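Designed helical repeat protein (Synthetic construct, PDB 5CWQ) is a computationally designed helical repeat protein, made to explore repeat architectures, with no known biological activity. Local coordinates at residues A51-A54 against C55-N59; A103-A106 against L107-A111; A39-E42 against E43-V47; A120-A123 against S124-Q128. All blocks are in the same frame, centred on the assembly; numbering follows the deposited sequence.

Interaction 1: A51-A54 against C55-N59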
ATOM      1  N   ALA A  51      -7.924 -10.470   3.992  1.00 34.45           N
ATOM      2  CA  ALA A  51      -7.573 -10.074   5.351  1.00 32.81           C
ATOM      3  C   ALA A  51      -8.750  -9.392   6.043  1.00 32.47           C
ATOM      4  O   ALA A  51      -9.034  -9.656   7.212  1.00 31.82           O
ATOM      5  CB  ALA A  51      -6.362  -9.156   5.337  1.00 31.20           C
ATOM      6  N   ARG A  52      -9.433  -8.516   5.314  1.00 33.73           N
ATOM      7  CA  ARG A  52     -10.565  -7.786   5.871  1.00 36.71           C
ATOM      8  C   ARG A  52     -11.743  -8.716   6.146  1.00 36.21           C
ATOM      9  O   ARG A  52     -12.487  -8.513   7.106  1.00 34.85           O
ATOM     10  CB  ARG A  52     -10.982  -6.655   4.928  1.00 42.16           C
ATOM     11  CG  ARG A  52     -10.057  -5.451   4.992  1.00 48.36           C
ATOM     12  CD  ARG A  52     -10.468  -4.364   4.016  1.00 56.11           C
ATOM     13  NE  ARG A  52      -9.971  -3.054   4.436  1.00 63.70           N
ATOM     14  CZ  ARG A  52     -10.695  -2.125   5.059  1.00 71.78           C
ATOM     15  NH1 ARG A  52     -11.978  -2.328   5.346  1.00 74.07           N
ATOM     16  NH2 ARG A  52     -10.129  -0.973   5.393  1.00 75.23           N
ATOM     17  N   VAL A  53     -11.910  -9.735   5.307  1.00 37.92           N
ATOM     18  CA  VAL A  53     -12.936 -10.749   5.534  1.00 40.11           C
ATOM     19  C   VAL A  53     -12.608 -11.529   6.803  1.00 41.54           C
ATOM     20  O   VAL A  53     -13.490 -11.823   7.609  1.00 42.22           O
ATOM     21  CB  VAL A  53     -13.059 -11.721   4.332  1.00 40.68           C
ATOM     22  CG1 VAL A  53     -13.899 -12.950   4.692  1.00 41.43           C
ATOM     23  CG2 VAL A  53     -13.667 -11.010   3.137  1.00 40.93           C
ATOM     24  N   ALA A  54     -11.332 -11.865   6.973  1.00 41.92           N
ATOM     25  CA  ALA A  54     -10.881 -12.574   8.164  1.00 42.98           C
ATOM     26  C   ALA A  54     -11.128 -11.728   9.413  1.00 41.51           C
ATOM     27  O   ALA A  54     -11.584 -12.240  10.436  1.00 43.45           O
ATOM     28  CB  ALA A  54      -9.406 -12.929   8.045  1.00 42.88           C
ATOM     29  N   CYS A  55     -10.828 -10.435   9.314  1.00 37.55           N
ATOM     30  CA  CYS A  55     -11.053  -9.495  10.408  1.00 35.35           C
ATOM     31  C   CYS A  55     -12.521  -9.446  10.827  1.00 38.31           C
ATOM     32  O   CYS A  55     -12.831  -9.377  12.013  1.00 39.64           O
ATOM     33  CB  CYS A  55     -10.593  -8.087  10.010  1.00 31.44           C
ATOM     34  SG  CYS A  55      -8.800  -7.873   9.886  1.00 43.87           S
ATOM     35  N   GLU A  56     -13.422  -9.476   9.851  1.00 40.29           N
ATOM     36  CA  GLU A  56     -14.849  -9.370  10.134  1.00 44.01           C
ATOM     37  C   GLU A  56     -15.395 -10.670  10.716  1.00 43.92           C
ATOM     38  O   GLU A  56     -16.347 -10.658  11.498  1.00 44.90           O
ATOM     39  CB  GLU A  56     -15.621  -8.997   8.866  1.00 50.00           C
ATOM     40  CG  GLU A  56     -17.113  -8.777   9.100  1.00 58.77           C
ATOM     41  CD  GLU A  56     -17.819  -8.155   7.907  1.00 65.99           C
ATOM     42  OE1 GLU A  56     -17.176  -7.393   7.155  1.00 67.57           O
ATOM     43  OE2 GLU A  56     -19.023  -8.430   7.721  1.00 69.75           O
ATOM     44  N   ARG A  57     -14.787 -11.789  10.336  1.00 43.40           N
ATOM     45  CA  ARG A  57     -15.198 -13.099  10.832  1.00 45.72           C
ATOM     46  C   ARG A  57     -14.547 -13.425  12.172  1.00 48.50           C
ATOM     47  O   ARG A  57     -15.054 -14.248  12.932  1.00 50.24           O
ATOM     48  CB  ARG A  57     -14.852 -14.188   9.817  1.00 45.62           C
ATOM     49  CG  ARG A  57     -15.707 -14.162   8.563  1.00 46.71           C
ATOM     50  CD  ARG A  57     -15.263 -15.227   7.573  1.00 49.23           C
ATOM     51  NE  ARG A  57     -16.204 -15.381   6.467  1.00 52.54           N
ATOM     52  CZ  ARG A  57     -15.988 -16.145   5.399  1.00 55.39           C
ATOM     53  NH1 ARG A  57     -14.856 -16.826   5.281  1.00 55.25           N
ATOM     54  NH2 ARG A  57     -16.905 -16.222   4.444  1.00 57.62           N
ATOM     55  N   GLY A  58     -13.423 -12.778  12.457  1.00 45.92           N
ATOM     56  CA  GLY A  58     -12.670 -13.069  13.663  1.00 47.76           C
ATOM     57  C   GLY A  58     -11.984 -14.418  13.571  1.00 49.01           C
ATOM     58  O   GLY A  58     -11.695 -15.050  14.587  1.00 50.56           O
ATOM     59  N   ASN A  59     -11.731 -14.860  12.343  1.00 48.41           N
ATOM     60  CA  ASN A  59     -11.068 -16.135  12.099  1.00 50.40           C
ATOM     61  C   ASN A  59      -9.556 -15.956  11.982  1.00 49.84           C
ATOM     62  O   ASN A  59      -9.056 -15.450  10.978  1.00 45.10           O
ATOM     63  CB  ASN A  59     -11.624 -16.779  10.828  1.00 53.40           C
ATOM     64  CG  ASN A  59     -11.221 -18.233  10.684  1.00 57.90           C
ATOM     65  OD1 ASN A  59     -10.138 -18.640  11.104  1.00 60.23           O
ATOM     66  ND2 ASN A  59     -12.099 -19.027  10.085  1.00 59.18           N
TER

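Interaction 2: A103-A106 against L107-A111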
ATOM      1  N   ALA A 103       0.726  -4.878   0.233  1.00 28.35           N
ATOM      2  CA  ALA A 103       0.934  -6.148   0.920  1.00 28.93           C
ATOM      3  C   ALA A 103       1.255  -5.914   2.393  1.00 29.31           C
ATOM      4  O   ALA A 103       0.779  -6.646   3.262  1.00 30.06           O
ATOM      5  CB  ALA A 103       2.048  -6.934   0.253  1.00 29.32           C
ATOM      6  N   VAL A 104       2.070  -4.897   2.665  1.00 28.88           N
ATOM      7  CA  VAL A 104       2.420  -4.527   4.035  1.00 29.21           C
ATOM      8  C   VAL A 104       1.182  -4.072   4.799  1.00 29.21           C
ATOM      9  O   VAL A 104       1.032  -4.370   5.984  1.00 31.94           O
ATOM     10  CB  VAL A 104       3.489  -3.401   4.069  1.00 29.22           C
ATOM     11  CG1 VAL A 104       3.651  -2.832   5.475  1.00 29.41           C
ATOM     12  CG2 VAL A 104       4.825  -3.915   3.565  1.00 29.72           C
ATOM     13  N   LEU A 105       0.301  -3.342   4.122  1.00 26.86           N
ATOM     14  CA  LEU A 105      -0.927  -2.875   4.746  1.00 26.88           C
ATOM     15  C   LEU A 105      -1.779  -4.075   5.145  1.00 27.20           C
ATOM     16  O   LEU A 105      -2.382  -4.094   6.219  1.00 26.37           O
ATOM     17  CB  LEU A 105      -1.701  -1.951   3.805  1.00 27.82           C
ATOM     18  CG  LEU A 105      -3.025  -1.398   4.344  1.00 28.92           C
ATOM     19  CD1 LEU A 105      -2.804  -0.558   5.593  1.00 28.62           C
ATOM     20  CD2 LEU A 105      -3.729  -0.579   3.279  1.00 29.86           C
ATOM     21  N   ALA A 106      -1.816  -5.078   4.274  1.00 28.41           N
ATOM     22  CA  ALA A 106      -2.539  -6.308   4.562  1.00 29.75           C
ATOM     23  C   ALA A 106      -1.932  -7.000   5.780  1.00 29.08           C
ATOM     24  O   ALA A 106      -2.657  -7.491   6.644  1.00 29.40           O
ATOM     25  CB  ALA A 106      -2.523  -7.233   3.354  1.00 30.97           C
ATOM     26  N   LEU A 107      -0.602  -7.023   5.855  1.00 28.18           N
ATOM     27  CA  LEU A 107       0.087  -7.623   6.995  1.00 29.78           C
ATOM     28  C   LEU A 107      -0.248  -6.883   8.288  1.00 30.54           C
ATOM     29  O   LEU A 107      -0.395  -7.497   9.344  1.00 31.75           O
ATOM     30  CB  LEU A 107       1.602  -7.627   6.778  1.00 30.17           C
ATOM     31  CG  LEU A 107       2.150  -8.567   5.702  1.00 30.23           C
ATOM     32  CD1 LEU A 107       3.629  -8.297   5.473  1.00 30.80           C
ATOM     33  CD2 LEU A 107       1.930 -10.021   6.081  1.00 31.25           C
ATOM     34  N   ALA A 108      -0.357  -5.563   8.200  1.00 30.40           N
ATOM     35  CA  ALA A 108      -0.692  -4.743   9.357  1.00 30.90           C
ATOM     36  C   ALA A 108      -2.107  -5.047   9.845  1.00 30.32           C
ATOM     37  O   ALA A 108      -2.333  -5.226  11.042  1.00 29.69           O
ATOM     38  CB  ALA A 108      -0.554  -3.270   9.013  1.00 30.72           C
ATOM     39  N   GLU A 109      -3.050  -5.107   8.907  1.00 30.66           N
ATOM     40  CA  GLU A 109      -4.443  -5.415   9.214  1.00 32.57           C
ATOM     41  C   GLU A 109      -4.576  -6.758   9.929  1.00 33.44           C
ATOM     42  O   GLU A 109      -5.294  -6.871  10.923  1.00 34.07           O
ATOM     43  CB  GLU A 109      -5.282  -5.422   7.930  1.00 34.56           C
ATOM     44  CG  GLU A 109      -5.434  -4.045   7.274  1.00 36.14           C
ATOM     45  CD  GLU A 109      -5.916  -4.112   5.831  1.00 37.92           C
ATOM     46  OE1 GLU A 109      -5.769  -5.176   5.192  1.00 39.25           O
ATOM     47  OE2 GLU A 109      -6.442  -3.094   5.332  1.00 37.76           O
ATOM     48  N   VAL A 110      -3.882  -7.774   9.427  1.00 33.39           N
ATOM     49  CA  VAL A 110      -3.925  -9.094  10.048  1.00 34.92           C
ATOM     50  C   VAL A 110      -3.315  -9.039  11.444  1.00 36.74           C
ATOM     51  O   VAL A 110      -3.862  -9.603  12.391  1.00 37.57           O
ATOM     52  CB  VAL A 110      -3.182 -10.153   9.202  1.00 34.95           C
ATOM     53  CG1 VAL A 110      -3.086 -11.478   9.956  1.00 36.23           C
ATOM     54  CG2 VAL A 110      -3.888 -10.355   7.876  1.00 34.74           C
ATOM     55  N   ALA A 111      -2.182  -8.357  11.567  1.00 37.43           N
ATOM     56  CA  ALA A 111      -1.486  -8.259  12.843  1.00 38.73           C
ATOM     57  C   ALA A 111      -2.389  -7.639  13.903  1.00 38.73           C
ATOM     58  O   ALA A 111      -2.489  -8.151  15.019  1.00 39.90           O
ATOM     59  CB  ALA A 111      -0.214  -7.448  12.691  1.00 38.38           C
TER

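Interaction 3: A39-E42 against E43-V47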
ATOM      1  N   ALA A  39       0.120  -6.984 -12.103  1.00 34.64           N
ATOM      2  CA  ALA A  39      -0.560  -8.188 -11.647  1.00 35.20           C
ATOM      3  C   ALA A  39      -0.362  -8.382 -10.146  1.00 34.26           C
ATOM      4  O   ALA A  39      -1.269  -8.830  -9.445  1.00 34.77           O
ATOM      5  CB  ALA A  39      -0.054  -9.402 -12.413  1.00 36.38           C
ATOM      6  N   LEU A  40       0.824  -8.035  -9.655  1.00 33.20           N
ATOM      7  CA  LEU A  40       1.138  -8.177  -8.236  1.00 32.32           C
ATOM      8  C   LEU A  40       0.352  -7.170  -7.400  1.00 31.26           C
ATOM      9  O   LEU A  40       0.005  -7.449  -6.253  1.00 31.57           O
ATOM     10  CB  LEU A  40       2.644  -8.010  -8.000  1.00 32.99           C
ATOM     11  CG  LEU A  40       3.530  -9.144  -8.530  1.00 36.31           C
ATOM     12  CD1 LEU A  40       5.003  -8.797  -8.370  1.00 36.96           C
ATOM     13  CD2 LEU A  40       3.219 -10.467  -7.839  1.00 37.97           C
ATOM     14  N   ILE A  41       0.073  -6.003  -7.974  1.00 30.90           N
ATOM     15  CA  ILE A  41      -0.798  -5.027  -7.324  1.00 30.21           C
ATOM     16  C   ILE A  41      -2.195  -5.617  -7.168  1.00 31.10           C
ATOM     17  O   ILE A  41      -2.848  -5.429  -6.142  1.00 30.70           O
ATOM     18  CB  ILE A  41      -0.879  -3.704  -8.120  1.00 29.28           C
ATOM     19  CG1 ILE A  41       0.474  -2.992  -8.094  1.00 28.65           C
ATOM     20  CG2 ILE A  41      -1.961  -2.780  -7.541  1.00 28.53           C
ATOM     21  CD1 ILE A  41       0.565  -1.812  -9.038  1.00 28.37           C
ATOM     22  N   GLU A  42      -2.650  -6.326  -8.195  1.00 33.57           N
ATOM     23  CA  GLU A  42      -3.967  -6.951  -8.166  1.00 38.12           C
ATOM     24  C   GLU A  42      -4.007  -8.070  -7.131  1.00 34.40           C
ATOM     25  O   GLU A  42      -5.002  -8.233  -6.425  1.00 34.87           O
ATOM     26  CB  GLU A  42      -4.336  -7.488  -9.551  1.00 48.53           C
ATOM     27  CG  GLU A  42      -4.488  -6.398 -10.600  1.00 58.78           C
ATOM     28  CD  GLU A  42      -4.576  -6.946 -12.012  1.00 69.44           C
ATOM     29  OE1 GLU A  42      -4.332  -6.175 -12.965  1.00 72.39           O
ATOM     30  OE2 GLU A  42      -4.888  -8.146 -12.169  1.00 74.29           O
ATOM     31  N   GLU A  43      -2.925  -8.838  -7.042  1.00 31.61           N
ATOM     32  CA  GLU A  43      -2.814  -9.872  -6.021  1.00 31.22           C
ATOM     33  C   GLU A  43      -2.920  -9.256  -4.633  1.00 29.97           C
ATOM     34  O   GLU A  43      -3.661  -9.746  -3.781  1.00 31.80           O
ATOM     35  CB  GLU A  43      -1.495 -10.636  -6.155  1.00 32.40           C
ATOM     36  CG  GLU A  43      -1.420 -11.534  -7.374  1.00 35.20           C
ATOM     37  CD  GLU A  43      -0.155 -12.369  -7.409  1.00 38.58           C
ATOM     38  OE1 GLU A  43       0.378 -12.687  -6.326  1.00 39.86           O
ATOM     39  OE2 GLU A  43       0.309 -12.704  -8.521  1.00 40.15           O
ATOM     40  N   ALA A  44      -2.183  -8.170  -4.420  1.00 27.89           N
ATOM     41  CA  ALA A  44      -2.177  -7.475  -3.138  1.00 27.56           C
ATOM     42  C   ALA A  44      -3.568  -6.956  -2.775  1.00 28.98           C
ATOM     43  O   ALA A  44      -3.970  -7.003  -1.611  1.00 28.72           O
ATOM     44  CB  ALA A  44      -1.172  -6.329  -3.171  1.00 26.63           C
ATOM     45  N   ARG A  45      -4.298  -6.462  -3.772  1.00 31.58           N
ATOM     46  CA  ARG A  45      -5.674  -6.009  -3.572  1.00 34.65           C
ATOM     47  C   ARG A  45      -6.557  -7.155  -3.094  1.00 32.86           C
ATOM     48  O   ARG A  45      -7.351  -6.998  -2.166  1.00 31.44           O
ATOM     49  CB  ARG A  45      -6.248  -5.430  -4.867  1.00 41.50           C
ATOM     50  CG  ARG A  45      -5.764  -4.031  -5.197  1.00 48.41           C
ATOM     51  CD  ARG A  45      -6.093  -3.660  -6.633  1.00 56.50           C
ATOM     52  NE  ARG A  45      -5.737  -2.278  -6.942  1.00 63.37           N
ATOM     53  CZ  ARG A  45      -5.641  -1.784  -8.173  1.00 69.96           C
ATOM     54  NH1 ARG A  45      -5.867  -2.558  -9.227  1.00 73.43           N
ATOM     55  NH2 ARG A  45      -5.311  -0.512  -8.353  1.00 71.15           N
ATOM     56  N   ALA A  46      -6.412  -8.304  -3.744  1.00 33.61           N
ATOM     57  CA  ALA A  46      -7.184  -9.489  -3.401  1.00 35.10           C
ATOM     58  C   ALA A  46      -6.837  -9.969  -1.996  1.00 35.53           C
ATOM     59  O   ALA A  46      -7.718 -10.352  -1.228  1.00 36.58           O
ATOM     60  CB  ALA A  46      -6.931 -10.596  -4.417  1.00 35.86           C
ATOM     61  N   VAL A  47      -5.549  -9.944  -1.665  1.00 34.95           N
ATOM     62  CA  VAL A  47      -5.087 -10.384  -0.353  1.00 35.48           C
ATOM     63  C   VAL A  47      -5.596  -9.448   0.741  1.00 35.27           C
ATOM     64  O   VAL A  47      -5.943  -9.899   1.832  1.00 36.36           O
ATOM     65  CB  VAL A  47      -3.541 -10.470  -0.303  1.00 35.48           C
ATOM     66  CG1 VAL A  47      -3.045 -10.680   1.120  1.00 35.30           C
ATOM     67  CG2 VAL A  47      -3.052 -11.604  -1.191  1.00 36.60           C
TER

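Interaction 4: A120-A123 against S124-Q128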
ATOM      1  N   ALA A 120       2.694  -6.947  14.521  1.00 47.62           N
ATOM      2  CA  ALA A 120       2.272  -5.625  14.078  1.00 45.67           C
ATOM      3  C   ALA A 120       3.469  -4.696  13.934  1.00 48.15           C
ATOM      4  O   ALA A 120       3.511  -3.861  13.030  1.00 45.16           O
ATOM      5  CB  ALA A 120       1.261  -5.040  15.051  1.00 45.04           C
ATOM      6  N   GLU A 121       4.443  -4.846  14.826  1.00 55.04           N
ATOM      7  CA  GLU A 121       5.629  -3.999  14.801  1.00 61.09           C
ATOM      8  C   GLU A 121       6.502  -4.331  13.595  1.00 55.46           C
ATOM      9  O   GLU A 121       7.100  -3.440  12.994  1.00 53.62           O
ATOM     10  CB  GLU A 121       6.432  -4.153  16.094  1.00 73.35           C
ATOM     11  CG  GLU A 121       7.528  -3.107  16.271  1.00 82.63           C
ATOM     12  CD  GLU A 121       6.984  -1.689  16.346  1.00 87.93           C
ATOM     13  OE1 GLU A 121       5.780  -1.520  16.637  1.00 88.65           O
ATOM     14  OE2 GLU A 121       7.763  -0.741  16.110  1.00 90.61           O
ATOM     15  N   ARG A 122       6.572  -5.611  13.242  1.00 53.60           N
ATOM     16  CA  ARG A 122       7.312  -6.031  12.058  1.00 54.15           C
ATOM     17  C   ARG A 122       6.707  -5.414  10.803  1.00 46.54           C
ATOM     18  O   ARG A 122       7.427  -5.009   9.891  1.00 45.49           O
ATOM     19  CB  ARG A 122       7.328  -7.556  11.936  1.00 63.18           C
ATOM     20  CG  ARG A 122       8.250  -8.246  12.930  1.00 75.71           C
ATOM     21  CD  ARG A 122       8.456  -9.714  12.581  1.00 86.27           C
ATOM     22  NE  ARG A 122       9.085  -9.885  11.273  1.00 94.50           N
ATOM     23  CZ  ARG A 122       9.496 -11.050  10.782  1.00101.94           C
ATOM     24  NH1 ARG A 122       9.353 -12.165  11.487  1.00105.57           N
ATOM     25  NH2 ARG A 122      10.055 -11.100   9.580  1.00103.57           N
ATOM     26  N   ALA A 123       5.380  -5.345  10.764  1.00 41.46           N
ATOM     27  CA  ALA A 123       4.680  -4.730   9.644  1.00 36.84           C
ATOM     28  C   ALA A 123       4.989  -3.238   9.580  1.00 36.60           C
ATOM     29  O   ALA A 123       5.115  -2.664   8.498  1.00 34.23           O
ATOM     30  CB  ALA A 123       3.183  -4.959   9.765  1.00 34.00           C
ATOM     31  N   SER A 124       5.113  -2.616  10.747  1.00 39.45           N
ATOM     32  CA  SER A 124       5.411  -1.193  10.829  1.00 41.25           C
ATOM     33  C   SER A 124       6.820  -0.914  10.321  1.00 41.84           C
ATOM     34  O   SER A 124       7.070   0.104   9.677  1.00 41.61           O
ATOM     35  CB  SER A 124       5.255  -0.697  12.266  1.00 44.12           C
ATOM     36  OG  SER A 124       5.358   0.714  12.332  1.00 46.04           O
ATOM     37  N   GLU A 125       7.739  -1.828  10.618  1.00 42.82           N
ATOM     38  CA  GLU A 125       9.112  -1.724  10.140  1.00 43.98           C
ATOM     39  C   GLU A 125       9.168  -1.863   8.622  1.00 39.85           C
ATOM     40  O   GLU A 125       9.913  -1.147   7.953  1.00 39.13           O
ATOM     41  CB  GLU A 125       9.988  -2.788  10.805  1.00 49.29           C
ATOM     42  CG  GLU A 125      10.182  -2.570  12.300  1.00 54.96           C
ATOM     43  CD  GLU A 125      10.737  -3.788  13.015  1.00 60.12           C
ATOM     44  OE1 GLU A 125      10.966  -4.822  12.353  1.00 60.21           O
ATOM     45  OE2 GLU A 125      10.941  -3.709  14.244  1.00 63.97           O
ATOM     46  N   LYS A 126       8.379  -2.788   8.083  1.00 37.67           N
ATOM     47  CA  LYS A 126       8.289  -2.967   6.638  1.00 36.94           C
ATOM     48  C   LYS A 126       7.663  -1.740   5.980  1.00 35.93           C
ATOM     49  O   LYS A 126       8.077  -1.324   4.897  1.00 38.38           O
ATOM     50  CB  LYS A 126       7.472  -4.218   6.299  1.00 36.13           C
ATOM     51  CG  LYS A 126       8.174  -5.528   6.630  1.00 38.64           C
ATOM     52  CD  LYS A 126       7.328  -6.723   6.217  1.00 39.62           C
ATOM     53  CE  LYS A 126       8.051  -8.034   6.464  1.00 43.64           C
ATOM     54  NZ  LYS A 126       8.384  -8.221   7.901  1.00 47.18           N
ATOM     55  N   ALA A 127       6.662  -1.166   6.642  1.00 32.16           N
ATOM     56  CA  ALA A 127       5.997   0.032   6.146  1.00 28.89           C
ATOM     57  C   ALA A 127       6.958   1.213   6.130  1.00 29.40           C
ATOM     58  O   ALA A 127       6.946   2.024   5.202  1.00 27.27           O
ATOM     59  CB  ALA A 127       4.778   0.355   6.998  1.00 28.63           C
ATOM     60  N   GLN A 128       7.785   1.312   7.164  1.00 32.68           N
ATOM     61  CA  GLN A 128       8.773   2.378   7.239  1.00 36.54           C
ATOM     62  C   GLN A 128       9.802   2.217   6.123  1.00 37.04           C
ATOM     63  O   GLN A 128      10.230   3.201   5.519  1.00 37.29           O
ATOM     64  CB  GLN A 128       9.459   2.385   8.608  1.00 41.59           C
ATOM     65  CG  GLN A 128      10.458   3.522   8.806  1.00 46.80           C
ATOM     66  CD  GLN A 128       9.820   4.895   8.691  1.00 49.97           C
ATOM     67  OE1 GLN A 128       8.669   5.094   9.083  1.00 50.78           O
ATOM     68  NE2 GLN A 128      10.565   5.850   8.145  1.00 51.80           N
TER

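Interaction 1: A51-A54 against C55-N59
Ala54 carries the last turn of its helix: its carbonyl oxygen receives Asn59 N at 3.2 Å, an i to i+5 hydrogen bond, while Arg57 N and Gly58 N add two weak hydrogen bonds to the same atom. Gly58, just before Asn59, leaves the helix with a positive phi of 72°, so the chain ends the helix much as in a Schellman motif. The methyl group of Ala54 also lies 3.9 Å from Asn59 O, under the turned chain. Cys55 folds back on the preceding turn. Its N gives a hydrogen bond to Ala51 O, and its SG, set beside its own backbone N by a chi1 of -71°, settles 3.2 Å from that same Ala51 O; from there SG enters the disulfide with Cys113. Val53 makes the third contact. Its CG1, anti to the backbone N, lies over one face of the Arg57 guanidinium, toward the rim, with CG1 3.8 Å from Arg57 NE. The two side chains run alongside each other in the same direction, and the arginine tip goes on to a salt bridge with Glu62. Asn59 is the N-cap of the next helix, its OD1 accepting Glu62 N. Thus this end of helix 33-57 meets helix 5-30 through Val53, Glu56 and Arg57, helix 60-86 through Ala51 and Ala54, and helix 90-114 through Ala51 and the disulfide.

Interaction 2: A103-A106 against L107-A111
Glu109 packs back against the turn before it, with CG only 3.2 Å from Leu105 O and OE1 3.5 Å from Ala106 CA. Beyond CG the chain is extended; with CG beside the backbone N (chi1 -68°), the carboxylate is laid back over Ala106, and OE2 reaches 3.9 Å from Leu105 CG. Val110 also folds back, its CG2 resting 3.4 Å from Ala106 O, the oxygen that accepts the Val110 N bond. These are successive i to i+4 hydrogen bonds of an alpha helix in a stacked helical-repeat fold: helix 90-114 has helices 33-57 and 147-171 as neighbours, as well as helices 60-86 and 117-144, with Ala106 set against Val47 and Ala108 against Val167. The partly exposed side belongs to Leu107, whose CG sits 3.4 Å from Ala103 O while its chain leans on Ser67, Ala70 and Gln71. The acidic tip of Glu109 is buried yet loosely held, by a weak hydrogen bond from Gln48 NE2 and a long, weak ion pair with Arg52. Cutting Glu109 back to an alanine here would probably leave the Gln48 amide without this acceptor and uncover the Leu105 carbonyl that its CG now shields.

Interaction 3: A39-E42 against E43-V47
Ile41 and Arg45 run side by side, pointing the same way, and the isoleucine places its CG2 methyl squarely over the centre of one face of the guanidinium, 3.9 Å from Arg45 NE. CG2 can do this because it is the branch anti to the backbone N, whereas CG1 lies beside the N (chi1 -67°). The arginine stem is extended, its CG 3.4 Å from Ile41 O, the oxygen that accepts the hydrogen bond from Arg45 N at 3.0 Å, and its NH2 end bonds to a glycerol molecule probably carried over from the crystallisation liquor. A second parallel pair, Leu40 and Glu43, stands on another flank of the helix: Leu40 CD2 lies against the carboxylate, 3.7 Å from Glu43 OE2. In this helical repeat fold the two pairs serve different neighbours, with Ile41 and Arg45 reaching helix 90-114 and Leu40 and Glu43 packing on helix 60-86. Glu43 also reaches helix 5-30, where its buried OE2 shares a hydrogen bond with Ser24 OG. A leucine in place of Glu43 would probably leave the Ser24 hydroxyl without this partner, putting a greasy tip where the carboxylate sits. Glu42 OE2 forms a salt bridge with Arg23, also of helix 5-30; Glu42 OE1 remains 5.4 Å from Arg45 NH1, too far for contact.

Interaction 4: A120-A123 against S124-Q128
Lys126 climbs back along its helix toward Arg122. Its CB begins 3.6 Å from Ala123 O. CG, placed beside the backbone N by a chi1 of -71°, comes to 3.4 Å from Arg122 O, and Lys126 N gives its hydrogen bond to that oxygen. CD is already drawing off, 4.1 Å from Arg122 O. A kink at the last torsion, chi4 61°, then swings NZ back to 3.7 Å from Arg122 NH2, so two positive groups lie close together at the tips of side chains that run the same way. This closeness probably costs some electrostatic energy. The lysine side chain also packs on Val104 and Leu107 of helix 90-114 and on Gln71, Leu74 and Arg78 of helix 60-86. On the adjoining flank, one residue earlier in each case, Glu121 and Glu125 cross at about a right angle, with Glu125 OE2 4.0 Å from Glu121 CG. Glu121 directs OE1 into a salt bridge with Arg171, which probably offsets the negative charges of Glu125 and of Glu176, whose carboxylate lies close to Glu121 OE2. Ala120 packs on Ala111 of helix 90-114, and Ala127 fits between Val104 of that helix and Ala163 and Leu164 of helix 147-171. Charged chains along one flank and small buried residues along another make this an amphipathic alpha helix, the building element of helical repeat proteins.

How the interactions relate
From the N terminus the order is interaction 3, then 1, 2 and 4. They lie in series, none nesting or crossing, and each closes no more than local turns; interaction 1 alone runs past a helix end, into the turn before helix 60-86. Interactions 3 and 1 share helix 33-57. Interaction 2, on helix 90-114, touches both: Ala106 meets Val47 of interaction 3, and Ala51 of interaction 1 meets Val110. The Cys55–Cys113 disulfide adds a covalent tie between those helices. Val104 and Ala111 then join interaction 2 to interaction 4 on the following helix, 117-144; interaction 4 itself touches neither interaction 1 nor interaction 3.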